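Local coordinates for protein EpsJ (Vibrio vulnificus, PDB 2RET) that pairs with the pseudopilin EpsI and probably forms part of the tip of the type II secretion pseudopilus as a minor pseudopilin, at residues Leu119-Tyr130 with Pro146-Lys156. Numbering follows the deposited sequence.
Sequences LSDVEELNVRFY and PAAISVELTLK
Val127 and Ile149 are diagonal neighbours on one face, from the adjacent non-hydrogen-bonded pairs Val127 with Val151 and Phe129 with Ile149, and their methyls press hard together, Val127 CG1 lying 3.5 Å from Ile149 CG2. With CG1 anti to the backbone N (chi1 179°), Val127 brings that branch diagonally across to Ile149. One pair on from Val127 and Val151, Leu125 CD1 touches two side chains, 3.9 Å from Leu153 CD2 and 4.0 Å from Val151 CG1. Beyond it, Leu155 CD2 touches both Val122 CG2, tightly, and Leu119 CD2. At the other end Phe129 turns a ring edge to Pro146, its CD2 4.0 Å from Pro146 CG.

Antiparallel backbone bonds hold this register. Asn126 N reaches Glu152 O at 2.9 Å in the carbonyl plane, and a water donates to both Asn126 O and Ser150 O. Glu123 is an extra residue between the Val122–Leu155 and Leu125–Leu153 pairs, a beta bulge; its N donates to Thr154 O at 2.7 Å. The Glu123 side chain then crosses Lys156 at about a right angle, OE2 lying 3.3 Å from Lys156 CE but 4.4 Å from NZ, too far for a salt bridge.

Further out, helix 10-32 touches the apolar face through Met28 and Phe32 on Val151, while Leu30 of EpsI packs on Tyr130 and Ala147. These are the central strands of a four-stranded antiparallel sheet beside the N-terminal helix, the helix-plus-sheet build of pseudopilins.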
ATOM      1  N   LEU B 119      30.033   5.448  17.194  1.00 17.86           N
ATOM      2  CA  LEU B 119      31.320   5.011  16.676  1.00 17.41           C
ATOM      3  C   LEU B 119      32.443   5.984  17.036  1.00 16.23           C
ATOM      4  O   LEU B 119      32.441   7.133  16.639  1.00 14.76           O
ATOM      5  CB  LEU B 119      31.198   4.830  15.149  1.00 17.68           C
ATOM      6  CG  LEU B 119      32.201   4.042  14.335  1.00 17.70           C
ATOM      7  CD1 LEU B 119      32.205   2.591  14.714  1.00 15.70           C
ATOM      8  CD2 LEU B 119      31.816   4.241  12.853  1.00 16.68           C
ATOM      9  N   SER B 120      33.412   5.469  17.783  1.00 15.25           N
ATOM     10  CA  SER B 120      34.568   6.220  18.211  1.00 15.45           C
ATOM     11  C   SER B 120      35.602   6.273  17.093  1.00 14.37           C
ATOM     12  O   SER B 120      35.516   5.562  16.111  1.00 14.23           O
ATOM     13  CB  SER B 120      35.174   5.571  19.453  1.00 15.40           C
ATOM     14  OG  SER B 120      35.549   4.250  19.111  1.00 17.17           O
ATOM     15  N   ASP B 121      36.545   7.173  17.229  1.00 14.60           N
ATOM     16  CA  ASP B 121      37.597   7.362  16.232  1.00 15.57           C
ATOM     17  C   ASP B 121      37.082   7.541  14.799  1.00 15.24           C
ATOM     18  O   ASP B 121      37.537   6.863  13.859  1.00 15.15           O
ATOM     19  CB  ASP B 121      38.621   6.229  16.317  1.00 15.86           C
ATOM     20  CG  ASP B 121      39.518   6.333  17.551  1.00 17.84           C
ATOM     21  OD1 ASP B 121      39.535   7.377  18.256  1.00 18.09           O
ATOM     22  OD2 ASP B 121      40.227   5.349  17.803  1.00 21.67           O
ATOM     23  N   VAL B 122      36.143   8.478  14.652  1.00 15.28           N
ATOM     24  CA  VAL B 122      35.629   8.896  13.346  1.00 15.20           C
ATOM     25  C   VAL B 122      36.075  10.331  13.184  1.00 16.15           C
ATOM     26  O   VAL B 122      35.720  11.165  13.971  1.00 16.99           O
ATOM     27  CB  VAL B 122      34.093   8.753  13.254  1.00 14.78           C
ATOM     28  CG1 VAL B 122      33.551   9.403  11.978  1.00 13.18           C
ATOM     29  CG2 VAL B 122      33.715   7.273  13.272  1.00 14.41           C
ATOM     30  N   GLU B 123      36.890  10.616  12.196  1.00 16.88           N
ATOM     31  CA  GLU B 123      37.406  11.958  12.035  1.00 18.17           C
ATOM     32  C   GLU B 123      36.408  12.865  11.313  1.00 18.17           C
ATOM     33  O   GLU B 123      36.235  14.046  11.674  1.00 19.26           O
ATOM     34  CB  GLU B 123      38.734  11.912  11.274  1.00 18.62           C
ATOM     35  CG  GLU B 123      39.886  11.306  12.106  1.00 21.25           C
ATOM     36  CD  GLU B 123      41.087  10.887  11.277  1.00 24.21           C
ATOM     37  OE1 GLU B 123      41.056  11.037  10.034  1.00 26.24           O
ATOM     38  OE2 GLU B 123      42.075  10.414  11.881  1.00 27.10           O
ATOM     39  N   GLU B 124      35.735  12.308  10.313  1.00 17.53           N
ATOM     40  CA  GLU B 124      34.961  13.102   9.371  1.00 17.18           C
ATOM     41  C   GLU B 124      33.709  12.336   9.019  1.00 16.24           C
ATOM     42  O   GLU B 124      33.679  11.098   9.087  1.00 14.91           O
ATOM     43  CB  GLU B 124      35.785  13.413   8.102  1.00 18.28           C
ATOM     44  CG  GLU B 124      35.195  14.542   7.258  1.00 22.47           C
ATOM     45  CD  GLU B 124      35.971  14.832   5.979  1.00 27.65           C
ATOM     46  OE1 GLU B 124      37.235  14.810   6.005  1.00 28.74           O
ATOM     47  OE2 GLU B 124      35.305  15.108   4.943  1.00 31.49           O
ATOM     48  N   LEU B 125      32.681  13.135   8.740  1.00 15.05           N
ATOM     49  CA  LEU B 125      31.448  12.778   8.123  1.00 14.55           C
ATOM     50  C   LEU B 125      31.333  13.605   6.840  1.00 13.56           C
ATOM     51  O   LEU B 125      31.363  14.800   6.896  1.00 12.76           O
ATOM     52  CB  LEU B 125      30.278  13.114   9.077  1.00 14.93           C
ATOM     53  CG  LEU B 125      28.847  13.004   8.516  1.00 15.72           C
ATOM     54  CD1 LEU B 125      28.550  11.572   8.120  1.00 11.14           C
ATOM     55  CD2 LEU B 125      27.779  13.559   9.491  1.00 15.03           C
ATOM     56  N   ASN B 126      31.204  12.942   5.701  1.00 13.65           N
ATOM     57  CA  ASN B 126      30.881  13.595   4.443  1.00 14.82           C
ATOM     58  C   ASN B 126      29.712  12.925   3.693  1.00 14.26           C
ATOM     59  O   ASN B 126      29.664  11.725   3.551  1.00 14.96           O
ATOM     60  CB  ASN B 126      32.090  13.622   3.526  1.00 15.39           C
ATOM     61  CG  ASN B 126      31.893  14.563   2.342  1.00 19.14           C
ATOM     62  OD1 ASN B 126      31.516  15.740   2.495  1.00 20.91           O
ATOM     63  ND2 ASN B 126      32.129  14.041   1.153  1.00 24.14           N
ATOM     64  N   VAL B 127      28.808  13.734   3.181  1.00 13.63           N
ATOM     65  CA  VAL B 127      27.613  13.259   2.501  1.00 13.57           C
ATOM     66  C   VAL B 127      27.506  13.935   1.151  1.00 13.24           C
ATOM     67  O   VAL B 127      27.762  15.135   1.029  1.00 12.58           O
ATOM     68  CB  VAL B 127      26.335  13.492   3.336  1.00 13.86           C
ATOM     69  CG1 VAL B 127      25.096  12.988   2.565  1.00 15.49           C
ATOM     70  CG2 VAL B 127      26.403  12.734   4.713  1.00 12.51           C
ATOM     71  N   ARG B 128      27.162  13.137   0.137  1.00 13.35           N
ATOM     72  CA  ARG B 128      26.956  13.602  -1.223  1.00 12.50           C
ATOM     73  C   ARG B 128      25.605  13.142  -1.710  1.00 11.87           C
ATOM     74  O   ARG B 128      25.086  12.139  -1.275  1.00 11.76           O
ATOM     75  CB  ARG B 128      28.042  13.101  -2.129  1.00 12.73           C
ATOM     76  CG  ARG B 128      29.366  13.779  -1.883  1.00 16.40           C
ATOM     77  CD  ARG B 128      30.497  12.885  -2.285  1.00 19.85           C
ATOM     78  NE  ARG B 128      30.848  13.097  -3.672  1.00 21.43           N
ATOM     79  CZ  ARG B 128      30.895  12.171  -4.629  1.00 23.93           C
ATOM     80  NH1 ARG B 128      30.605  10.883  -4.400  1.00 26.05           N
ATOM     81  NH2 ARG B 128      31.237  12.555  -5.857  1.00 24.05           N
ATOM     82  N   PHE B 129      25.036  13.915  -2.620  1.00 11.53           N
ATOM     83  CA  PHE B 129      23.673  13.771  -3.033  1.00 11.27           C
ATOM     84  C   PHE B 129      23.670  13.619  -4.534  1.00 11.38           C
ATOM     85  O   PHE B 129      24.296  14.414  -5.259  1.00 11.56           O
ATOM     86  CB  PHE B 129      22.898  15.018  -2.609  1.00 11.70           C
ATOM     87  CG  PHE B 129      23.097  15.382  -1.166  1.00 10.69           C
ATOM     88  CD1 PHE B 129      24.062  16.313  -0.799  1.00 11.84           C
ATOM     89  CD2 PHE B 129      22.348  14.764  -0.175  1.00 12.83           C
ATOM     90  CE1 PHE B 129      24.258  16.655   0.527  1.00 11.80           C
ATOM     91  CE2 PHE B 129      22.537  15.087   1.167  1.00 12.54           C
ATOM     92  CZ  PHE B 129      23.482  16.051   1.518  1.00 13.09           C
ATOM     93  N   TYR B 130      22.998  12.582  -4.991  1.00 11.79           N
ATOM     94  CA  TYR B 130      22.822  12.338  -6.392  1.00 13.52           C
ATOM     95  C   TYR B 130      21.604  13.068  -6.917  1.00 14.47           C
ATOM     96  O   TYR B 130      20.461  12.743  -6.548  1.00 14.82           O
ATOM     97  CB  TYR B 130      22.694  10.844  -6.700  1.00 13.92           C
ATOM     98  CG  TYR B 130      22.831  10.549  -8.183  1.00 14.96           C
ATOM     99  CD1 TYR B 130      24.020  10.816  -8.854  1.00 17.57           C
ATOM    100  CD2 TYR B 130      21.789  10.012  -8.909  1.00 15.58           C
ATOM    101  CE1 TYR B 130      24.162  10.551 -10.197  1.00 17.78           C
ATOM    102  CE2 TYR B 130      21.927   9.749 -10.267  1.00 17.21           C
ATOM    103  CZ  TYR B 130      23.113  10.022 -10.898  1.00 17.12           C
ATOM    104  OH  TYR B 130      23.259   9.776 -12.232  1.00 18.01           O
ATOM    105  N   PRO B 146      17.017  13.783  -2.959  1.00 11.09           N
ATOM    106  CA  PRO B 146      17.895  13.244  -4.003  1.00 11.03           C
ATOM    107  C   PRO B 146      17.588  11.761  -4.238  1.00 10.69           C
ATOM    108  O   PRO B 146      17.188  11.073  -3.300  1.00 10.66           O
ATOM    109  CB  PRO B 146      19.303  13.423  -3.401  1.00 10.79           C
ATOM    110  CG  PRO B 146      19.055  13.334  -1.934  1.00 10.31           C
ATOM    111  CD  PRO B 146      17.764  14.088  -1.733  1.00 11.00           C
ATOM    112  N   ALA B 147      17.761  11.274  -5.467  1.00 10.11           N
ATOM    113  CA  ALA B 147      17.490   9.864  -5.793  1.00 10.49           C
ATOM    114  C   ALA B 147      18.352   8.892  -4.922  1.00 10.60           C
ATOM    115  O   ALA B 147      17.938   7.774  -4.624  1.00  9.92           O
ATOM    116  CB  ALA B 147      17.726   9.614  -7.335  1.00  9.67           C
ATOM    117  N   ALA B 148      19.536   9.356  -4.530  1.00 10.84           N
ATOM    118  CA  ALA B 148      20.496   8.594  -3.721  1.00 11.44           C
ATOM    119  C   ALA B 148      21.369   9.530  -2.867  1.00 12.26           C
ATOM    120  O   ALA B 148      21.546  10.703  -3.166  1.00 11.37           O
ATOM    121  CB  ALA B 148      21.378   7.715  -4.603  1.00 11.99           C
ATOM    122  N   ILE B 149      21.887   8.971  -1.784  1.00 13.45           N
ATOM    123  CA  ILE B 149      22.723   9.653  -0.819  1.00 13.85           C
ATOM    124  C   ILE B 149      23.895   8.698  -0.526  1.00 12.71           C
ATOM    125  O   ILE B 149      23.698   7.521  -0.354  1.00 11.66           O
ATOM    126  CB  ILE B 149      21.882   9.978   0.481  1.00 14.43           C
ATOM    127  CG1 ILE B 149      20.789  11.002   0.146  1.00 17.95           C
ATOM    128  CG2 ILE B 149      22.705  10.633   1.584  1.00 16.35           C
ATOM    129  CD1 ILE B 149      19.514  10.829   0.981  1.00 21.71           C
ATOM    130  N   SER B 150      25.101   9.235  -0.488  1.00 12.45           N
ATOM    131  CA  SER B 150      26.322   8.500  -0.159  1.00 12.62           C
ATOM    132  C   SER B 150      26.822   9.119   1.140  1.00 12.22           C
ATOM    133  O   SER B 150      27.080  10.310   1.206  1.00 11.16           O
ATOM    134  CB  SER B 150      27.407   8.657  -1.261  1.00 12.44           C
ATOM    135  OG  SER B 150      28.629   7.967  -0.916  1.00 11.86           O
ATOM    136  N   VAL B 151      26.922   8.286   2.162  1.00 13.03           N
ATOM    137  CA  VAL B 151      27.416   8.666   3.462  1.00 12.69           C
ATOM    138  C   VAL B 151      28.811   8.075   3.603  1.00 12.37           C
ATOM    139  O   VAL B 151      28.973   6.870   3.579  1.00 11.10           O
ATOM    140  CB  VAL B 151      26.455   8.180   4.578  1.00 13.27           C
ATOM    141  CG1 VAL B 151      27.007   8.604   5.978  1.00 11.36           C
ATOM    142  CG2 VAL B 151      25.052   8.772   4.323  1.00 10.78           C
ATOM    143  N   GLU B 152      29.813   8.952   3.716  1.00 13.13           N
ATOM    144  CA  GLU B 152      31.187   8.547   3.919  1.00 13.98           C
ATOM    145  C   GLU B 152      31.731   8.918   5.306  1.00 13.48           C
ATOM    146  O   GLU B 152      31.624  10.031   5.735  1.00 13.48           O
ATOM    147  CB  GLU B 152      32.068   9.167   2.839  1.00 14.90           C
ATOM    148  CG  GLU B 152      33.518   8.705   2.916  1.00 17.46           C
ATOM    149  CD  GLU B 152      34.349   9.341   1.839  1.00 21.93           C
ATOM    150  OE1 GLU B 152      34.651  10.565   1.964  1.00 22.04           O
ATOM    151  OE2 GLU B 152      34.667   8.604   0.865  1.00 24.60           O
ATOM    152  N   LEU B 153      32.337   7.939   5.976  1.00 13.45           N
ATOM    153  CA  LEU B 153      33.035   8.115   7.255  1.00 12.80           C
ATOM    154  C   LEU B 153      34.523   7.913   7.044  1.00 11.99           C
ATOM    155  O   LEU B 153      34.929   7.044   6.302  1.00 12.34           O
ATOM    156  CB  LEU B 153      32.538   7.083   8.277  1.00 13.07           C
ATOM    157  CG  LEU B 153      31.016   7.041   8.497  1.00 13.26           C
ATOM    158  CD1 LEU B 153      30.644   5.909   9.425  1.00 13.27           C
ATOM    159  CD2 LEU B 153      30.585   8.366   9.067  1.00 10.35           C
ATOM    160  N   THR B 154      35.325   8.739   7.698  1.00 11.91           N
ATOM    161  CA  THR B 154      36.763   8.604   7.744  1.00 10.69           C
ATOM    162  C   THR B 154      37.074   8.137   9.175  1.00 11.39           C
ATOM    163  O   THR B 154      36.913   8.886  10.160  1.00  9.07           O
ATOM    164  CB  THR B 154      37.456   9.938   7.418  1.00 11.28           C
ATOM    165  OG1 THR B 154      36.990  10.403   6.142  1.00  8.75           O
ATOM    166  CG2 THR B 154      39.069   9.814   7.435  1.00  8.98           C
ATOM    167  N   LEU B 155      37.465   6.863   9.257  1.00 12.22           N
ATOM    168  CA  LEU B 155      37.900   6.243  10.475  1.00 13.08           C
ATOM    169  C   LEU B 155      39.426   6.377  10.630  1.00 13.31           C
ATOM    170  O   LEU B 155      40.178   6.297   9.666  1.00 14.04           O
ATOM    171  CB  LEU B 155      37.494   4.771  10.516  1.00 13.14           C
ATOM    172  CG  LEU B 155      36.053   4.326  10.242  1.00 14.28           C
ATOM    173  CD1 LEU B 155      35.792   2.920  10.835  1.00 12.74           C
ATOM    174  CD2 LEU B 155      35.028   5.340  10.707  1.00 16.73           C
ATOM    175  N   LYS B 156      39.855   6.581  11.864  1.00 13.41           N
ATOM    176  CA  LYS B 156      41.252   6.699  12.224  1.00 14.09           C
ATOM    177  C   LYS B 156      42.071   5.477  11.820  1.00 13.26           C
ATOM    178  O   LYS B 156      43.196   5.589  11.349  1.00 11.73           O
ATOM    179  CB  LYS B 156      41.369   6.894  13.741  1.00 14.74           C
ATOM    180  CG  LYS B 156      41.074   8.325  14.218  1.00 17.71           C
ATOM    181  CD  LYS B 156      42.149   8.805  15.263  1.00 20.48           C
ATOM    182  CE  LYS B 156      42.514  10.311  15.134  1.00 21.76           C
ATOM    183  NZ  LYS B 156      43.813  10.677  15.897  1.00 24.12           N
TER
HETATM  184  O   HOH W   1      30.007  10.765   0.750  1.00 41.80           O
HETATM  185  O   HOH W   2      17.826  13.384  -7.632  1.00 42.56           O